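Local coordinates for protein major pollen allergen Pla l 1 (Plantago lanceolata, PDB 4Z8W) that is a major plantain pollen allergen of the Ole e 1-like family and binds zinc, at residues Gln39-Cys42 and Lys48-Tyr51. Sequence-based numbering, arbitrary orientation.
Sequences QLDC and KVIY
Cys-42 and Tyr-51 form an antiparallel hydrogen-bonded pair where strand 37-42 meets the chain returning from the loop after it. Cys-42 N donates to Tyr-51 O at 2.7 Å, nearly straight. Cys-42 O accepts twice. Tyr-51 N reaches Cys-42 O in the carbonyl plane at 3.1 Å. Ile-50 N reaches Cys-42 O at 2.9 Å, tilted 16° from that plane. Two residues of the returning chain, Ile-50 and Tyr-51, therefore stand opposite Cys-42 alone, a classic beta bulge. The two donors grip one carbonyl as the returning chain enters strand 51-56. Asp-41 CA adds a CH...O contact to Tyr-51 O at 3.5 Å.

On the face shared by Cys-42 and Tyr-51, the sulfur meets the ring at its edge. Cys-42 SG lies 4.1 Å from Tyr-51 CD2, near the ring plane. Leu-40 CD2 touches the same edge at Tyr-51 CE2, 4.3 Å away. The tyrosine CG is anti to its backbone N (chi1 176°), and this carries the ring alongside both residues. His-71 stacks on the ring, and Tyr-51 OH bonds to Val-68 N.

The carboxylate side of Asp-41 meets a methyl group. Val-49 CG1 lies 3.8 Å from Asp-41 OD1 and also touches Asp-41 CB, and Val-49 CG2 packs against Asp-41 CB as well. Asp-41 OD1 takes a 2.8 Å bond from Gln-39 NE2 on its syn lone pair, and it also bonds to Ser-52 OG. These two partners should limit rotation of the carboxylate.

Cys-42 is disulfide-linked to Cys-74, which ties this corner to strand 74-80. The zinc ligands Asp-45 and Asp-73 lie in the adjoining loops. Strand 37-42 runs between strands 51-56 and 74-80 in an antiparallel sheet, and Leu-40 also packs on Leu-65 and Val-67 of strand 62-68.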
ATOM      1  N   GLN A  39       4.873  -1.551   4.107  1.00 23.91           N
ATOM      2  CA  GLN A  39       5.359  -0.878   5.290  1.00 27.71           C
ATOM      3  C   GLN A  39       4.711   0.506   5.421  1.00 26.24           C
ATOM      4  O   GLN A  39       4.696   1.288   4.438  1.00 23.93           O
ATOM      5  CB  GLN A  39       6.879  -0.721   5.180  1.00 31.57           C
ATOM      6  CG  GLN A  39       7.536  -0.050   6.383  1.00 36.92           C
ATOM      7  CD  GLN A  39       9.033  -0.208   6.332  1.00 41.02           C
ATOM      8  OE1 GLN A  39       9.531  -1.340   6.175  1.00 43.07           O
ATOM      9  NE2 GLN A  39       9.763   0.912   6.393  1.00 37.09           N
ATOM     10  N   LEU A  40       4.139   0.730   6.597  1.00 26.32           N
ATOM     11  CA  LEU A  40       3.702   2.086   7.093  1.00 26.92           C
ATOM     12  C   LEU A  40       4.870   2.893   7.687  1.00 25.34           C
ATOM     13  O   LEU A  40       5.602   2.392   8.554  1.00 27.80           O
ATOM     14  CB  LEU A  40       2.547   1.937   8.105  1.00 24.18           C
ATOM     15  CG  LEU A  40       2.230   3.290   8.845  1.00 29.94           C
ATOM     16  CD1 LEU A  40       1.607   4.311   7.886  1.00 28.03           C
ATOM     17  CD2 LEU A  40       1.362   3.145  10.106  1.00 31.99           C
ATOM     18  N   ASP A  41       5.126   4.094   7.167  1.00 24.20           N
ATOM     19  CA  ASP A  41       6.146   5.013   7.678  1.00 28.00           C
ATOM     20  C   ASP A  41       5.513   6.355   7.934  1.00 26.27           C
ATOM     21  O   ASP A  41       4.822   6.893   7.028  1.00 23.67           O
ATOM     22  CB  ASP A  41       7.273   5.222   6.647  1.00 28.80           C
ATOM     23  CG  ASP A  41       8.043   3.909   6.347  1.00 36.02           C
ATOM     24  OD1 ASP A  41       8.469   3.244   7.297  1.00 36.29           O
ATOM     25  OD2 ASP A  41       8.140   3.505   5.180  1.00 41.78           O
ATOM     26  N   CYS A  42       5.738   6.900   9.130  1.00 25.77           N
ATOM     27  CA  CYS A  42       5.197   8.228   9.529  1.00 27.06           C
ATOM     28  C   CYS A  42       6.382   9.065   9.996  1.00 30.44           C
ATOM     29  O   CYS A  42       7.233   8.592  10.783  1.00 31.90           O
ATOM     30  CB  CYS A  42       4.217   8.147  10.708  1.00 29.64           C
ATOM     31  SG  CYS A  42       2.786   7.073  10.545  1.00 31.80           S
ATOM     32  N   LYS A  48      12.076  13.263   9.195  1.00 52.95           N
ATOM     33  CA  LYS A  48      12.668  11.942   8.943  1.00 49.89           C
ATOM     34  C   LYS A  48      11.620  10.915   9.437  1.00 41.87           C
ATOM     35  O   LYS A  48      10.802  11.268  10.273  1.00 36.88           O
ATOM     36  CB  LYS A  48      13.998  11.796   9.699  1.00 58.24           C
ATOM     37  CG  LYS A  48      13.882  11.894  11.233  1.00 64.85           C
ATOM     38  CD  LYS A  48      15.269  11.971  11.886  1.00 73.54           C
ATOM     39  CE  LYS A  48      15.703  10.650  12.544  1.00 70.94           C
ATOM     40  NZ  LYS A  48      15.651   9.484  11.593  1.00 77.86           N
ATOM     41  N   VAL A  49      11.626   9.684   8.920  1.00 36.22           N
ATOM     42  CA  VAL A  49      10.716   8.625   9.404  1.00 36.49           C
ATOM     43  C   VAL A  49      10.978   8.335  10.868  1.00 41.53           C
ATOM     44  O   VAL A  49      12.086   8.012  11.249  1.00 42.16           O
ATOM     45  CB  VAL A  49      10.772   7.323   8.540  1.00 42.35           C
ATOM     46  CG1 VAL A  49       9.968   6.150   9.152  1.00 34.11           C
ATOM     47  CG2 VAL A  49      10.306   7.610   7.119  1.00 41.16           C
ATOM     48  N   ILE A  50       9.968   8.421  11.722  1.00 42.38           N
ATOM     49  CA  ILE A  50      10.247   8.075  13.110  1.00 43.83           C
ATOM     50  C   ILE A  50       9.318   7.063  13.694  1.00 40.95           C
ATOM     51  O   ILE A  50       9.490   6.689  14.825  1.00 41.96           O
ATOM     52  CB  ILE A  50      10.417   9.296  14.036  1.00 46.02           C
ATOM     53  CG1 ILE A  50       9.157  10.145  14.083  1.00 41.01           C
ATOM     54  CG2 ILE A  50      11.609  10.144  13.588  1.00 52.47           C
ATOM     55  CD1 ILE A  50       9.268  11.264  15.104  1.00 45.94           C
ATOM     56  N   TYR A  51       8.325   6.599  12.923  1.00 37.14           N
ATOM     57  CA  TYR A  51       7.447   5.505  13.375  1.00 30.39           C
ATOM     58  C   TYR A  51       7.172   4.701  12.127  1.00 35.53           C
ATOM     59  O   TYR A  51       6.770   5.293  11.087  1.00 32.24           O
ATOM     60  CB  TYR A  51       6.157   6.026  13.973  1.00 35.75           C
ATOM     61  CG  TYR A  51       5.144   4.986  14.388  1.00 36.99           C
ATOM     62  CD1 TYR A  51       5.224   4.394  15.628  1.00 38.88           C
ATOM     63  CD2 TYR A  51       4.067   4.616  13.542  1.00 38.56           C
ATOM     64  CE1 TYR A  51       4.296   3.463  16.074  1.00 35.38           C
ATOM     65  CE2 TYR A  51       3.143   3.640  13.963  1.00 38.84           C
ATOM     66  CZ  TYR A  51       3.281   3.063  15.239  1.00 40.93           C
ATOM     67  OH  TYR A  51       2.375   2.114  15.722  1.00 42.13           O
TER